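PDB 5EZM: 4-amino-4-deoxy-L-arabinose transferase or related glycosyltransferases of PMT family, which probably transfers 4-amino-4-deoxy-L-arabinose from a polyprenyl-phosphate carrier to lipid A at the bacterial cell membrane, as a GT-C fold glycosyltransferase. Local coordinates for residues T77-A82 with P518-P523; D545-L550 with V566-V571. All coordinates share one frame; numbering follows the deposited sequence.

Contact 1 of 2, residues T77-A82 with P518-P523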
loop_
_atom_site.group_PDB
_atom_site.type_symbol
_atom_site.label_atom_id
_atom_site.label_comp_id
_atom_site.label_asym_id
_atom_site.label_seq_id
_atom_site.Cartn_x
_atom_site.Cartn_y
_atom_site.Cartn_z
ATOM N N THR A 77 -22.051 3.656 -2.676
ATOM C CA THR A 77 -21.651 5.001 -3.083
ATOM C C THR A 77 -20.499 5.450 -2.194
ATOM O O THR A 77 -20.708 5.905 -1.066
ATOM C CB THR A 77 -22.835 5.958 -3.002
ATOM O OG1 THR A 77 -23.958 5.381 -3.682
ATOM C CG2 THR A 77 -22.490 7.295 -3.652
ATOM N N ILE A 78 -19.273 5.316 -2.706
ATOM C CA ILE A 78 -18.088 5.719 -1.960
ATOM C C ILE A 78 -18.079 7.233 -1.787
ATOM O O ILE A 78 -18.366 7.987 -2.726
ATOM C CB ILE A 78 -16.817 5.233 -2.679
ATOM C CG1 ILE A 78 -16.826 3.712 -2.813
ATOM C CG2 ILE A 78 -15.570 5.688 -1.942
ATOM C CD1 ILE A 78 -15.700 3.178 -3.674
ATOM N N ARG A 79 -17.755 7.687 -0.578
ATOM C CA ARG A 79 -17.705 9.110 -0.278
ATOM C C ARG A 79 -16.441 9.451 0.496
ATOM O O ARG A 79 -15.980 8.671 1.336
ATOM C CB ARG A 79 -18.941 9.556 0.509
ATOM C CG ARG A 79 -20.207 9.581 -0.326
ATOM C CD ARG A 79 -21.352 10.270 0.394
ATOM N NE ARG A 79 -22.564 10.258 -0.417
ATOM C CZ ARG A 79 -22.910 11.230 -1.253
ATOM N NH1 ARG A 79 -22.139 12.301 -1.383
ATOM N NH2 ARG A 79 -24.028 11.133 -1.959
ATOM N N TYR A 80 -15.881 10.620 0.196
ATOM C CA TYR A 80 -14.695 11.139 0.868
ATOM C C TYR A 80 -15.026 12.552 1.326
ATOM O O TYR A 80 -15.224 13.449 0.495
ATOM C CB TYR A 80 -13.478 11.122 -0.063
ATOM C CG TYR A 80 -12.156 11.453 0.602
ATOM C CD1 TYR A 80 -11.930 11.156 1.940
ATOM C CD2 TYR A 80 -11.137 12.073 -0.109
ATOM C CE1 TYR A 80 -10.719 11.456 2.549
ATOM C CE2 TYR A 80 -9.924 12.384 0.492
ATOM C CZ TYR A 80 -9.720 12.073 1.823
ATOM O OH TYR A 80 -8.516 12.379 2.427
ATOM N N ASN A 81 -15.098 12.743 2.644
ATOM C CA ASN A 81 -15.549 13.998 3.242
ATOM C C ASN A 81 -16.940 14.366 2.728
ATOM O O ASN A 81 -17.186 15.481 2.259
ATOM C CB ASN A 81 -14.535 15.116 2.998
ATOM C CG ASN A 81 -13.194 14.826 3.650
ATOM O OD1 ASN A 81 -13.000 15.089 4.837
ATOM N ND2 ASN A 81 -12.265 14.266 2.879
ATOM N N ALA A 82 -17.848 13.391 2.804
ATOM C CA ALA A 82 -19.259 13.548 2.471
ATOM C C ALA A 82 -19.468 13.736 0.974
ATOM O O ALA A 82 -20.608 13.874 0.520
ATOM C CB ALA A 82 -19.878 14.714 3.250
ATOM N N PRO A 518 -23.462 20.249 -5.407
ATOM C CA PRO A 518 -22.937 21.556 -4.982
ATOM C C PRO A 518 -23.552 22.091 -3.698
ATOM O O PRO A 518 -23.012 23.052 -3.135
ATOM C CB PRO A 518 -23.267 22.466 -6.170
ATOM C CG PRO A 518 -24.468 21.837 -6.788
ATOM C CD PRO A 518 -24.292 20.355 -6.619
ATOM N N GLN A 519 -24.651 21.513 -3.217
ATOM C CA GLN A 519 -25.261 21.957 -1.970
ATOM C C GLN A 519 -24.500 21.490 -0.735
ATOM O O GLN A 519 -24.928 21.786 0.385
ATOM C CB GLN A 519 -26.713 21.477 -1.892
ATOM C CG GLN A 519 -27.631 22.133 -2.915
ATOM C CD GLN A 519 -29.088 21.759 -2.722
ATOM O OE1 GLN A 519 -29.419 20.902 -1.903
ATOM N NE2 GLN A 519 -29.968 22.405 -3.479
ATOM N N ARG A 520 -23.388 20.777 -0.912
ATOM C CA ARG A 520 -22.579 20.281 0.192
ATOM C C ARG A 520 -21.209 20.944 0.251
ATOM O O ARG A 520 -20.344 20.496 1.014
ATOM C CB ARG A 520 -22.417 18.763 0.080
ATOM C CG ARG A 520 -23.689 18.028 -0.309
ATOM C CD ARG A 520 -23.405 16.567 -0.624
ATOM N NE ARG A 520 -23.044 15.802 0.564
ATOM C CZ ARG A 520 -23.860 14.952 1.179
ATOM N NH1 ARG A 520 -25.084 14.752 0.710
ATOM N NH2 ARG A 520 -23.451 14.296 2.257
ATOM N N VAL A 521 -20.996 22.002 -0.525
ATOM C CA VAL A 521 -19.665 22.564 -0.734
ATOM C C VAL A 521 -19.800 24.060 -0.995
ATOM O O VAL A 521 -20.767 24.511 -1.616
ATOM C CB VAL A 521 -18.951 21.825 -1.892
ATOM C CG1 VAL A 521 -17.969 22.727 -2.616
ATOM C CG2 VAL A 521 -18.242 20.586 -1.369
ATOM N N VAL A 522 -18.842 24.833 -0.493
ATOM C CA VAL A 522 -18.730 26.251 -0.814
ATOM C C VAL A 522 -17.932 26.369 -2.110
ATOM O O VAL A 522 -16.788 25.891 -2.161
ATOM C CB VAL A 522 -18.058 27.037 0.318
ATOM C CG1 VAL A 522 -18.245 28.533 0.110
ATOM C CG2 VAL A 522 -18.611 26.604 1.669
ATOM N N PRO A 523 -18.483 26.982 -3.163
ATOM C CA PRO A 523 -17.788 26.954 -4.461
ATOM C C PRO A 523 -16.466 27.695 -4.458
ATOM O O PRO A 523 -15.476 27.183 -4.992
ATOM C CB PRO A 523 -18.798 27.608 -5.416
ATOM C CG PRO A 523 -20.104 27.602 -4.692
ATOM C CD PRO A 523 -19.764 27.697 -3.242
#

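Contact 2 of 2, residues D545-L550 with V566-V571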
loop_
_atom_site.group_PDB
_atom_site.type_symbol
_atom_site.label_atom_id
_atom_site.label_comp_id
_atom_site.label_asym_id
_atom_site.label_seq_id
_atom_site.Cartn_x
_atom_site.Cartn_y
_atom_site.Cartn_z
ATOM N N ASP A 545 -0.117 30.155 4.600
ATOM C CA ASP A 545 -0.179 31.173 3.555
ATOM C C ASP A 545 -1.618 31.541 3.220
ATOM O O ASP A 545 -1.900 32.698 2.882
ATOM C CB ASP A 545 0.559 30.692 2.306
ATOM C CG ASP A 545 2.063 30.611 2.508
ATOM O OD1 ASP A 545 2.633 31.530 3.139
ATOM O OD2 ASP A 545 2.676 29.629 2.036
ATOM N N THR A 546 -2.542 30.580 3.308
ATOM C CA THR A 546 -3.952 30.903 3.124
ATOM C C THR A 546 -4.459 31.797 4.249
ATOM O O THR A 546 -5.227 32.736 4.004
ATOM C CB THR A 546 -4.785 29.622 3.039
ATOM O OG1 THR A 546 -4.375 28.860 1.898
ATOM C CG2 THR A 546 -6.263 29.951 2.904
ATOM N N TYR A 547 -4.036 31.525 5.487
ATOM C CA TYR A 547 -4.427 32.376 6.605
ATOM C C TYR A 547 -3.915 33.796 6.418
ATOM O O TYR A 547 -4.636 34.763 6.683
ATOM C CB TYR A 547 -3.910 31.799 7.925
ATOM C CG TYR A 547 -4.222 32.671 9.125
ATOM C CD1 TYR A 547 -5.414 32.521 9.821
ATOM C CD2 TYR A 547 -3.329 33.650 9.558
ATOM C CE1 TYR A 547 -5.712 33.319 10.914
ATOM C CE2 TYR A 547 -3.616 34.453 10.648
ATOM C CZ TYR A 547 -4.810 34.281 11.324
ATOM O OH TYR A 547 -5.111 35.069 12.412
ATOM N N LEU A 548 -2.664 33.943 5.976
ATOM C CA LEU A 548 -2.121 35.279 5.759
ATOM C C LEU A 548 -2.775 35.959 4.564
ATOM O O LEU A 548 -2.867 37.192 4.524
ATOM C CB LEU A 548 -0.606 35.201 5.574
ATOM C CG LEU A 548 0.131 36.538 5.538
ATOM C CD1 LEU A 548 -0.292 37.397 6.713
ATOM C CD2 LEU A 548 1.635 36.318 5.542
ATOM N N ALA A 549 -3.243 35.177 3.589
ATOM C CA ALA A 549 -3.930 35.755 2.441
ATOM C C ALA A 549 -5.332 36.229 2.812
ATOM O O ALA A 549 -5.808 37.244 2.291
ATOM C CB ALA A 549 -3.985 34.738 1.302
ATOM N N LEU A 550 -6.006 35.511 3.711
ATOM C CA LEU A 550 -7.355 35.861 4.138
ATOM C C LEU A 550 -7.381 36.785 5.347
ATOM O O LEU A 550 -8.458 37.276 5.706
ATOM C CB LEU A 550 -8.157 34.596 4.469
ATOM C CG LEU A 550 -8.912 33.864 3.358
ATOM C CD1 LEU A 550 -7.965 33.229 2.355
ATOM C CD2 LEU A 550 -9.831 32.814 3.958
ATOM N N VAL A 566 -3.378 25.714 9.866
ATOM C CA VAL A 566 -3.951 26.645 10.828
ATOM C C VAL A 566 -5.441 26.344 10.910
ATOM O O VAL A 566 -6.107 26.207 9.874
ATOM C CB VAL A 566 -3.713 28.111 10.418
ATOM C CG1 VAL A 566 -4.228 29.060 11.492
ATOM C CG2 VAL A 566 -2.243 28.358 10.128
ATOM N N VAL A 567 -5.954 26.227 12.132
ATOM C CA VAL A 567 -7.350 25.890 12.384
ATOM C C VAL A 567 -7.971 27.027 13.178
ATOM O O VAL A 567 -7.538 27.315 14.305
ATOM C CB VAL A 567 -7.495 24.557 13.133
ATOM C CG1 VAL A 567 -8.968 24.224 13.330
ATOM C CG2 VAL A 567 -6.782 23.445 12.376
ATOM N N VAL A 568 -8.996 27.656 12.601
ATOM C CA VAL A 568 -9.571 28.886 13.126
ATOM C C VAL A 568 -11.071 28.705 13.332
ATOM O O VAL A 568 -11.675 27.729 12.884
ATOM C CB VAL A 568 -9.303 30.085 12.196
ATOM C CG1 VAL A 568 -7.808 30.263 11.978
ATOM C CG2 VAL A 568 -10.013 29.884 10.870
ATOM N N ALA A 569 -11.666 29.676 14.024
ATOM C CA ALA A 569 -13.108 29.760 14.211
ATOM C C ALA A 569 -13.565 31.189 13.936
ATOM O O ALA A 569 -12.769 32.132 13.966
ATOM C CB ALA A 569 -13.525 29.334 15.623
ATOM N N ASN A 570 -14.858 31.343 13.647
ATOM C CA ASN A 570 -15.424 32.652 13.340
ATOM C C ASN A 570 -16.090 33.311 14.538
ATOM O O ASN A 570 -16.633 34.410 14.399
ATOM C CB ASN A 570 -16.426 32.555 12.180
ATOM C CG ASN A 570 -17.587 31.632 12.477
ATOM O OD1 ASN A 570 -17.564 30.867 13.443
ATOM N ND2 ASN A 570 -18.609 31.687 11.629
ATOM N N VAL A 571 -16.065 32.671 15.703
ATOM C CA VAL A 571 -16.513 33.277 16.948
ATOM C C VAL A 571 -15.399 33.122 17.975
ATOM O O VAL A 571 -14.727 32.085 18.025
ATOM C CB VAL A 571 -17.835 32.659 17.449
ATOM C CG1 VAL A 571 -18.946 32.906 16.443
ATOM C CG2 VAL A 571 -17.676 31.178 17.690
#

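Contact 1 of 2, residues T77-A82 with P518-P523
The CA atoms nearest each other across the two segments are those of Ala82 and Arg520, 7.8 Å apart, so the meeting is left to the side chains of Arg79 and Arg520 and to Ala82. Residues 77-82 run along strand 79-80 into a tight hairpin turn in which Asn81 and Ala82 both take positive phi, close to a type I' beta turn; residues 518-523 leave a short 3-10 turn and straighten out. Arg79 is extended from CG to NE and runs alongside its own turn, where NH1 donates to Ala82 O at 2.9 Å. That bond is bent, 131° at the hydrogen, with the donor lying above the carbonyl plane. Arg520 arrives from the loop 518-523 with its chain folded at CG-CD (chi3 70°), and its guanidinium stacks on that of Arg79, planes 21° apart and centres 4.5 Å apart. Arg79 NH1 sits over the middle of the Arg520 face, while Ala82 CB lies in plane at its edge, 3.7 Å from Arg520 NH2. Glu517 probably offsets the like charges: it forms a salt bridge with Arg79 NH1 and a long, weak ion pair with Arg520 NE. A leucine in place of Arg79 would probably leave Glu517 without its stronger cationic mate and the Arg520 guanidinium with a face no longer stacked. The contact lies at the surface: in strand 83-84, Lys84 touches Arg79 and Leu83 touches Arg520, Tyr80 packs on helix 58-72, and Val522 turns to helix 525-534.

Contact 2 of 2, residues D545-L550 with V566-V571
Tyr547 of helix 544-550 brings its ring to Val566 and Val568 of strand 566-569, and these three side chains make up the whole meeting of the two segments. The backbones stay well separated, with Tyr547 CA and Val566 CA 7.1 Å apart. CG of the tyrosine is anti to the backbone N (chi1 177°), which carries the ring off the helix toward the two valines. CD1 and CE1 do the touching. CD1 meets both valines, 4.0 Å from Val566 CG1, and Val568 CG1 sits 3.9 Å from CE1 and equally close to CD1, so each valine offers one methyl and the ring bridges two residues spaced two apart along the strand. The intervening Val567 points to the other face of the sheet, where it touches Val541. The valine side is buried: strand 566-569 lies between strands 539-542 and 557-561, Val568 is packed by Ala540, Met542 and Trp532, and Val566 by Val558. Met542, Met556 and Val558 also touch the Tyr547 ring. The helix side is looser. Asp545, Leu548 and Ala549 are exposed and make no approach to the strand, and Tyr547 itself is only partly buried. Leu550, one turn on, turns instead to Val525 and Phe528 of helix 525-534, which lies against the same face of the sheet. This is helix-on-sheet packing within the C-terminal alpha/beta domain. Because the atoms that meet are all carbons at van der Waals separations, the contact rests on dispersion and the removal of apolar surface from water, with no directional bond between helix and strand to set the ring's rotation.

How the contacts relate
Contact 1 joins the hairpin near the membrane-embedded part of the enzyme to the C-terminal domain, whereas contact 2 lies wholly within that domain and packs a helix on its sheet. Their centres are 22 Å apart and their nearest atoms about 10 Å, so they do not touch, but helix 525-534 connects them: Phe528 meets Val522 of the first and Leu550 of the second. Contact 1 is the one nearer the zinc site of Glu87, His268 and His270, yet the side chain of Arg79 is still about 12 Å from that of Glu87. Contact 2 lies away from the known sites.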